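Local coordinates for ORF10 (Moritella marina, PDB 6RIW), which forms the ketosynthase-chain length factor didomain of a polyunsaturated fatty acid synthase and probably carries out condensation of acyl groups held on acyl carrier protein, at residues H247-E261 with L359-T371. Residues are numbered along the deposited sequence; the frame is centred on the assembly and turned at random.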
ATOM      1  N   HIS A 247     -22.145  17.074  -3.410  1.00 23.22           N
ATOM      2  CA  HIS A 247     -21.310  16.044  -4.035  1.00 25.52           C
ATOM      3  C   HIS A 247     -22.157  15.378  -5.116  1.00 25.77           C
ATOM      4  O   HIS A 247     -23.023  14.552  -4.816  1.00 25.84           O
ATOM      5  CB  HIS A 247     -20.815  15.031  -3.001  1.00 22.84           C
ATOM      6  CG  HIS A 247     -20.397  13.722  -3.597  1.00 25.29           C
ATOM      7  ND1 HIS A 247     -19.353  13.606  -4.496  1.00 24.54           N
ATOM      8  CD2 HIS A 247     -20.898  12.474  -3.437  1.00 23.15           C
ATOM      9  CE1 HIS A 247     -19.226  12.339  -4.859  1.00 21.07           C
ATOM     10  NE2 HIS A 247     -20.154  11.634  -4.237  1.00 26.98           N
ATOM     11  N   ALA A 248     -21.907  15.735  -6.374  1.00 25.19           N
ATOM     12  CA  ALA A 248     -22.792  15.333  -7.469  1.00 26.60           C
ATOM     13  C   ALA A 248     -21.975  15.156  -8.735  1.00 24.73           C
ATOM     14  O   ALA A 248     -21.834  16.090  -9.540  1.00 24.02           O
ATOM     15  CB  ALA A 248     -23.901  16.358  -7.685  1.00 24.84           C
ATOM     16  N   PRO A 249     -21.427  13.962  -8.950  1.00 24.49           N
ATOM     17  CA  PRO A 249     -20.605  13.728 -10.148  1.00 22.07           C
ATOM     18  C   PRO A 249     -21.351  14.126 -11.415  1.00 26.46           C
ATOM     19  O   PRO A 249     -22.526  13.799 -11.589  1.00 24.17           O
ATOM     20  CB  PRO A 249     -20.330  12.219 -10.102  1.00 23.38           C
ATOM     21  CG  PRO A 249     -20.435  11.869  -8.637  1.00 23.89           C
ATOM     22  CD  PRO A 249     -21.539  12.763  -8.099  1.00 23.69           C
ATOM     23  N   PHE A 250     -20.656  14.855 -12.288  1.00 24.94           N
ATOM     24  CA  PHE A 250     -21.091  15.379 -13.586  1.00 25.92           C
ATOM     25  C   PHE A 250     -21.976  16.620 -13.455  1.00 26.83           C
ATOM     26  O   PHE A 250     -22.346  17.197 -14.487  1.00 28.51           O
ATOM     27  CB  PHE A 250     -21.835  14.339 -14.439  1.00 28.94           C
ATOM     28  CG  PHE A 250     -20.952  13.245 -14.975  1.00 30.88           C
ATOM     29  CD1 PHE A 250     -19.823  13.550 -15.711  1.00 32.81           C
ATOM     30  CD2 PHE A 250     -21.257  11.915 -14.735  1.00 33.71           C
ATOM     31  CE1 PHE A 250     -19.003  12.542 -16.223  1.00 33.12           C
ATOM     32  CE2 PHE A 250     -20.443  10.903 -15.238  1.00 33.82           C
ATOM     33  CZ  PHE A 250     -19.309  11.229 -15.981  1.00 34.69           C
ATOM     34  N   ASP A 251     -22.337  17.049 -12.247  1.00 26.80           N
ATOM     35  CA  ASP A 251     -23.269  18.161 -12.084  1.00 30.71           C
ATOM     36  C   ASP A 251     -22.519  19.481 -11.957  1.00 28.79           C
ATOM     37  O   ASP A 251     -21.501  19.566 -11.270  1.00 25.09           O
ATOM     38  CB  ASP A 251     -24.170  17.946 -10.861  1.00 28.34           C
ATOM     39  CG  ASP A 251     -25.328  18.949 -10.807  1.00 28.93           C
ATOM     40  OD1 ASP A 251     -25.091  20.104 -10.388  1.00 27.87           O
ATOM     41  OD2 ASP A 251     -26.463  18.580 -11.186  1.00 29.69           O
ATOM     42  N   GLN A 252     -23.043  20.517 -12.636  1.00 29.40           N
ATOM     43  CA  GLN A 252     -22.419  21.838 -12.613  1.00 31.14           C
ATOM     44  C   GLN A 252     -22.241  22.378 -11.198  1.00 26.64           C
ATOM     45  O   GLN A 252     -21.316  23.159 -10.945  1.00 32.43           O
ATOM     46  CB  GLN A 252     -23.256  22.842 -13.420  1.00 31.59           C
ATOM     47  CG  GLN A 252     -23.317  22.603 -14.911  1.00 38.36           C
ATOM     48  CD  GLN A 252     -24.202  23.632 -15.611  1.00 41.56           C
ATOM     49  OE1 GLN A 252     -24.281  24.785 -15.182  1.00 44.70           O
ATOM     50  NE2 GLN A 252     -24.887  23.211 -16.675  1.00 45.55           N
ATOM     51  N   ASN A 253     -23.114  21.999 -10.268  1.00 25.56           N
ATOM     52  CA  ASN A 253     -23.100  22.583  -8.929  1.00 29.80           C
ATOM     53  C   ASN A 253     -22.223  21.813  -7.943  1.00 28.45           C
ATOM     54  O   ASN A 253     -22.054  22.268  -6.804  1.00 25.21           O
ATOM     55  CB  ASN A 253     -24.530  22.669  -8.366  1.00 30.32           C
ATOM     56  CG  ASN A 253     -25.478  23.430  -9.283  1.00 37.89           C
ATOM     57  OD1 ASN A 253     -25.416  24.658  -9.374  1.00 38.62           O
ATOM     58  ND2 ASN A 253     -26.365  22.700  -9.968  1.00 34.71           N
ATOM     59  N   SER A 254     -21.682  20.664  -8.352  1.00 26.55           N
ATOM     60  CA  SER A 254     -20.804  19.885  -7.486  1.00 26.38           C
ATOM     61  C   SER A 254     -19.546  20.673  -7.156  1.00 27.39           C
ATOM     62  O   SER A 254     -18.912  21.259  -8.039  1.00 26.09           O
ATOM     63  CB  SER A 254     -20.420  18.567  -8.169  1.00 24.74           C
ATOM     64  OG  SER A 254     -19.794  17.675  -7.243  1.00 24.08           O
ATOM     65  N   GLN A 255     -19.162  20.679  -5.880  1.00 23.34           N
ATOM     66  CA  GLN A 255     -17.938  21.373  -5.499  1.00 24.37           C
ATOM     67  C   GLN A 255     -16.882  20.469  -4.868  1.00 24.55           C
ATOM     68  O   GLN A 255     -15.887  20.979  -4.345  1.00 20.91           O
ATOM     69  CB  GLN A 255     -18.269  22.538  -4.567  1.00 27.15           C
ATOM     70  CG  GLN A 255     -18.987  23.652  -5.303  1.00 27.63           C
ATOM     71  CD  GLN A 255     -19.155  24.895  -4.468  1.00 33.82           C
ATOM     72  OE1 GLN A 255     -18.943  24.876  -3.250  1.00 30.41           O
ATOM     73  NE2 GLN A 255     -19.548  25.992  -5.116  1.00 32.80           N
ATOM     74  N   GLY A 256     -17.050  19.154  -4.925  1.00 23.63           N
ATOM     75  CA  GLY A 256     -16.113  18.274  -4.257  1.00 23.77           C
ATOM     76  C   GLY A 256     -16.657  16.864  -4.186  1.00 21.02           C
ATOM     77  O   GLY A 256     -17.678  16.531  -4.797  1.00 23.42           O
ATOM     78  N   LEU A 257     -15.944  16.040  -3.424  1.00 23.51           N
ATOM     79  CA  LEU A 257     -16.302  14.642  -3.247  1.00 21.85           C
ATOM     80  C   LEU A 257     -16.604  14.353  -1.781  1.00 20.93           C
ATOM     81  O   LEU A 257     -16.247  15.120  -0.877  1.00 20.32           O
ATOM     82  CB  LEU A 257     -15.167  13.706  -3.740  1.00 21.10           C
ATOM     83  CG  LEU A 257     -13.774  13.864  -3.100  1.00 24.56           C
ATOM     84  CD1 LEU A 257     -13.628  13.153  -1.738  1.00 25.13           C
ATOM     85  CD2 LEU A 257     -12.709  13.330  -4.057  1.00 30.95           C
ATOM     86  N   PHE A 258     -17.275  13.226  -1.564  1.00 20.32           N
ATOM     87  CA  PHE A 258     -17.311  12.543  -0.277  1.00 20.14           C
ATOM     88  C   PHE A 258     -16.553  11.227  -0.430  1.00 20.31           C
ATOM     89  O   PHE A 258     -16.655  10.562  -1.467  1.00 20.50           O
ATOM     90  CB  PHE A 258     -18.740  12.232   0.180  1.00 21.15           C
ATOM     91  CG  PHE A 258     -19.617  13.444   0.375  1.00 23.98           C
ATOM     92  CD1 PHE A 258     -19.087  14.668   0.763  1.00 22.92           C
ATOM     93  CD2 PHE A 258     -20.988  13.337   0.185  1.00 25.50           C
ATOM     94  CE1 PHE A 258     -19.921  15.786   0.960  1.00 23.93           C
ATOM     95  CE2 PHE A 258     -21.834  14.439   0.383  1.00 26.24           C
ATOM     96  CZ  PHE A 258     -21.300  15.661   0.756  1.00 25.94           C
ATOM     97  N   ALA A 259     -15.780  10.868   0.589  1.00 20.86           N
ATOM     98  CA  ALA A 259     -14.999   9.637   0.574  1.00 21.01           C
ATOM     99  C   ALA A 259     -15.829   8.474   1.121  1.00 22.70           C
ATOM    100  O   ALA A 259     -16.969   8.644   1.553  1.00 23.38           O
ATOM    101  CB  ALA A 259     -13.713   9.818   1.369  1.00 19.49           C
ATOM    102  N   GLY A 260     -15.260   7.267   1.104  1.00 20.31           N
ATOM    103  CA  GLY A 260     -16.029   6.085   1.444  1.00 20.20           C
ATOM    104  C   GLY A 260     -15.109   4.918   1.749  1.00 22.52           C
ATOM    105  O   GLY A 260     -13.884   5.016   1.647  1.00 20.24           O
ATOM    106  N   GLU A 261     -15.724   3.804   2.127  1.00 18.87           N
ATOM    107  CA  GLU A 261     -14.996   2.615   2.535  1.00 19.82           C
ATOM    108  C   GLU A 261     -15.753   1.391   2.035  1.00 20.12           C
ATOM    109  O   GLU A 261     -16.911   1.482   1.615  1.00 17.49           O
ATOM    110  CB  GLU A 261     -14.824   2.585   4.064  1.00 22.75           C
ATOM    111  CG  GLU A 261     -16.128   2.811   4.793  1.00 20.49           C
ATOM    112  CD  GLU A 261     -15.995   2.752   6.316  1.00 25.72           C
ATOM    113  OE1 GLU A 261     -14.901   3.060   6.853  1.00 24.97           O
ATOM    114  OE2 GLU A 261     -16.996   2.380   6.984  1.00 23.87           O
ATOM    115  N   LEU A 359     -22.617   7.769 -20.371  1.00 25.73           N
ATOM    116  CA  LEU A 359     -21.651   7.980 -19.298  1.00 24.98           C
ATOM    117  C   LEU A 359     -22.346   7.920 -17.947  1.00 28.88           C
ATOM    118  O   LEU A 359     -23.512   8.300 -17.816  1.00 24.66           O
ATOM    119  CB  LEU A 359     -20.946   9.329 -19.428  1.00 25.68           C
ATOM    120  CG  LEU A 359     -20.377   9.789 -20.765  1.00 27.89           C
ATOM    121  CD1 LEU A 359     -19.991  11.265 -20.646  1.00 25.16           C
ATOM    122  CD2 LEU A 359     -19.171   8.946 -21.161  1.00 24.06           C
ATOM    123  N   GLY A 360     -21.616   7.462 -16.924  1.00 21.73           N
ATOM    124  CA  GLY A 360     -22.239   7.338 -15.616  1.00 22.34           C
ATOM    125  C   GLY A 360     -21.187   7.229 -14.532  1.00 27.93           C
ATOM    126  O   GLY A 360     -20.009   6.994 -14.814  1.00 20.87           O
ATOM    127  N   SER A 361     -21.635   7.403 -13.281  1.00 23.83           N
ATOM    128  CA  SER A 361     -20.745   7.300 -12.119  1.00 24.91           C
ATOM    129  C   SER A 361     -21.483   6.798 -10.887  1.00 24.20           C
ATOM    130  O   SER A 361     -22.355   7.492 -10.352  1.00 23.54           O
ATOM    131  CB  SER A 361     -20.096   8.639 -11.796  1.00 22.77           C
ATOM    132  OG  SER A 361     -19.160   8.454 -10.742  1.00 25.58           O
ATOM    133  N   VAL A 362     -21.093   5.614 -10.411  1.00 21.63           N
ATOM    134  CA  VAL A 362     -21.608   5.064  -9.163  1.00 21.62           C
ATOM    135  C   VAL A 362     -21.055   5.783  -7.937  1.00 21.01           C
ATOM    136  O   VAL A 362     -21.510   5.532  -6.813  1.00 20.41           O
ATOM    137  CB  VAL A 362     -21.279   3.554  -9.119  1.00 21.46           C
ATOM    138  CG1 VAL A 362     -19.792   3.342  -8.812  1.00 22.79           C
ATOM    139  CG2 VAL A 362     -22.151   2.815  -8.102  1.00 21.99           C
ATOM    140  N   LYS A 363     -20.079   6.678  -8.107  1.00 18.82           N
ATOM    141  CA  LYS A 363     -19.687   7.507  -6.975  1.00 19.63           C
ATOM    142  C   LYS A 363     -20.835   8.391  -6.503  1.00 23.85           C
ATOM    143  O   LYS A 363     -20.859   8.806  -5.332  1.00 22.45           O
ATOM    144  CB  LYS A 363     -18.454   8.342  -7.346  1.00 22.29           C
ATOM    145  CG  LYS A 363     -17.226   7.458  -7.662  1.00 21.27           C
ATOM    146  CD  LYS A 363     -15.956   8.266  -7.707  1.00 22.82           C
ATOM    147  CE  LYS A 363     -14.706   7.383  -7.871  1.00 25.33           C
ATOM    148  NZ  LYS A 363     -14.705   6.651  -9.153  1.00 22.94           N
ATOM    149  N   SER A 364     -21.802   8.664  -7.382  1.00 20.88           N
ATOM    150  CA  SER A 364     -22.966   9.449  -6.976  1.00 22.65           C
ATOM    151  C   SER A 364     -23.747   8.741  -5.875  1.00 22.55           C
ATOM    152  O   SER A 364     -24.211   9.389  -4.925  1.00 24.14           O
ATOM    153  CB  SER A 364     -23.868   9.735  -8.190  1.00 22.26           C
ATOM    154  OG  SER A 364     -24.435   8.551  -8.752  1.00 23.27           O
ATOM    155  N   ASN A 365     -23.886   7.405  -5.970  1.00 22.00           N
ATOM    156  CA  ASN A 365     -24.652   6.655  -4.975  1.00 19.62           C
ATOM    157  C   ASN A 365     -23.857   6.404  -3.706  1.00 23.82           C
ATOM    158  O   ASN A 365     -24.437   6.386  -2.613  1.00 21.33           O
ATOM    159  CB  ASN A 365     -25.098   5.287  -5.503  1.00 20.24           C
ATOM    160  CG  ASN A 365     -25.780   5.350  -6.842  1.00 23.41           C
ATOM    161  OD1 ASN A 365     -25.129   5.521  -7.872  1.00 24.78           O
ATOM    162  ND2 ASN A 365     -27.093   5.134  -6.848  1.00 22.70           N
ATOM    163  N   LEU A 366     -22.543   6.144  -3.839  1.00 18.61           N
ATOM    164  CA  LEU A 366     -21.767   5.540  -2.760  1.00 20.61           C
ATOM    165  C   LEU A 366     -20.723   6.447  -2.139  1.00 21.74           C
ATOM    166  O   LEU A 366     -20.226   6.126  -1.052  1.00 22.39           O
ATOM    167  CB  LEU A 366     -21.022   4.292  -3.259  1.00 21.50           C
ATOM    168  CG  LEU A 366     -21.823   3.186  -3.905  1.00 20.13           C
ATOM    169  CD1 LEU A 366     -20.898   2.051  -4.304  1.00 18.31           C
ATOM    170  CD2 LEU A 366     -22.863   2.727  -2.929  1.00 21.34           C
ATOM    171  N   GLY A 367     -20.360   7.532  -2.805  1.00 22.04           N
ATOM    172  CA  GLY A 367     -19.132   8.235  -2.503  1.00 19.86           C
ATOM    173  C   GLY A 367     -17.948   7.611  -3.222  1.00 21.52           C
ATOM    174  O   GLY A 367     -18.068   6.665  -4.008  1.00 22.16           O
ATOM    175  N   HIS A 368     -16.769   8.162  -2.941  1.00 18.97           N
ATOM    176  CA  HIS A 368     -15.517   7.722  -3.563  1.00 18.37           C
ATOM    177  C   HIS A 368     -14.844   6.739  -2.607  1.00 18.78           C
ATOM    178  O   HIS A 368     -14.318   7.138  -1.564  1.00 18.73           O
ATOM    179  CB  HIS A 368     -14.635   8.937  -3.864  1.00 20.96           C
ATOM    180  CG  HIS A 368     -13.297   8.612  -4.463  1.00 24.48           C
ATOM    181  ND1 HIS A 368     -12.889   7.324  -4.742  1.00 24.73           N
ATOM    182  CD2 HIS A 368     -12.293   9.420  -4.885  1.00 26.48           C
ATOM    183  CE1 HIS A 368     -11.677   7.349  -5.271  1.00 25.82           C
ATOM    184  NE2 HIS A 368     -11.294   8.609  -5.375  1.00 21.14           N
ATOM    185  N   LEU A 369     -14.855   5.460  -2.967  1.00 18.88           N
ATOM    186  CA  LEU A 369     -14.343   4.402  -2.096  1.00 17.69           C
ATOM    187  C   LEU A 369     -12.811   4.266  -2.129  1.00 19.04           C
ATOM    188  O   LEU A 369     -12.286   3.231  -1.686  1.00 17.82           O
ATOM    189  CB  LEU A 369     -15.004   3.067  -2.466  1.00 16.61           C
ATOM    190  CG  LEU A 369     -16.253   2.666  -1.679  1.00 22.75           C
ATOM    191  CD1 LEU A 369     -17.328   3.756  -1.710  1.00 22.37           C
ATOM    192  CD2 LEU A 369     -16.827   1.302  -2.120  1.00 19.26           C
ATOM    193  N   LEU A 370     -12.088   5.249  -2.665  1.00 18.47           N
ATOM    194  CA  LEU A 370     -10.624   5.311  -2.566  1.00 16.70           C
ATOM    195  C   LEU A 370     -10.020   4.095  -3.260  1.00 16.36           C
ATOM    196  O   LEU A 370     -10.276   3.893  -4.460  1.00 15.68           O
ATOM    197  CB  LEU A 370     -10.273   5.471  -1.086  1.00 16.51           C
ATOM    198  CG  LEU A 370     -10.986   6.620  -0.353  1.00 18.90           C
ATOM    199  CD1 LEU A 370     -10.590   6.692   1.124  1.00 21.99           C
ATOM    200  CD2 LEU A 370     -10.695   7.953  -1.053  1.00 21.89           C
ATOM    201  N   THR A 371      -9.193   3.281  -2.586  1.00 18.18           N
ATOM    202  CA  THR A 371      -8.579   2.142  -3.271  1.00 13.89           C
ATOM    203  C   THR A 371      -9.619   1.165  -3.796  1.00 16.43           C
ATOM    204  O   THR A 371      -9.350   0.445  -4.764  1.00 16.38           O
ATOM    205  CB  THR A 371      -7.600   1.441  -2.331  1.00 14.81           C
ATOM    206  OG1 THR A 371      -8.195   1.314  -1.038  1.00 18.15           O
ATOM    207  CG2 THR A 371      -6.348   2.304  -2.201  1.00 15.23           C
TER
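His247 reaches Lys363 at the start of the Val362-His368 run, which reads VKSNLGH, a signature of ketosynthases; the corresponding motif contributes to the active site in relatives with this thiolase-like fold. A looping segment, 247-261, meets a segment that holds the end of a strand and the short helix 363-366, and the residues that touch are all buried. Traced outward, His247 places its CB 3.5 Å above the Phe258 ring, over the centre. With CG anti to the backbone N (chi1 159°), the imidazole enters a slot: Pro249 CD lies 4.0 Å above one face and Phe258 N 3.6 Å above the other, both offset toward the rim. ND1 of His247 donates a weak bond to Gly256 O, at 3.4 Å. CD2 and CE1 both face Lys363 O at longer range than the tip, where NE2 of His247 donates to that oxygen at 3.1 Å, with an N-H...O angle of 156°. The donor stands 49° out of the carbonyl plane, so it is not on a lone pair; Gly367 N approaches the same oxygen from the opposite face, and two donors grip it. A leucine in place of His247 would probably leave Lys363 O with the Gly367 N bond but without its link to segment 247-261. Beside this bond, Pro249 CD packs on Ser364 CB at 3.8 Å, while the edge of the Phe250 ring meets the Gly360 backbone. Farther along, Ala259 and His368 form a single beta bridge: His368 N donates to Phe258 O at 2.8 Å. Gly367 has positive phi, and any CB there would press on the Phe258 and Ala259 carbonyl oxygens. At the edge of the His368 ring, near its plane, Leu257 CD2 lies 4.0 Å from His368 CD2.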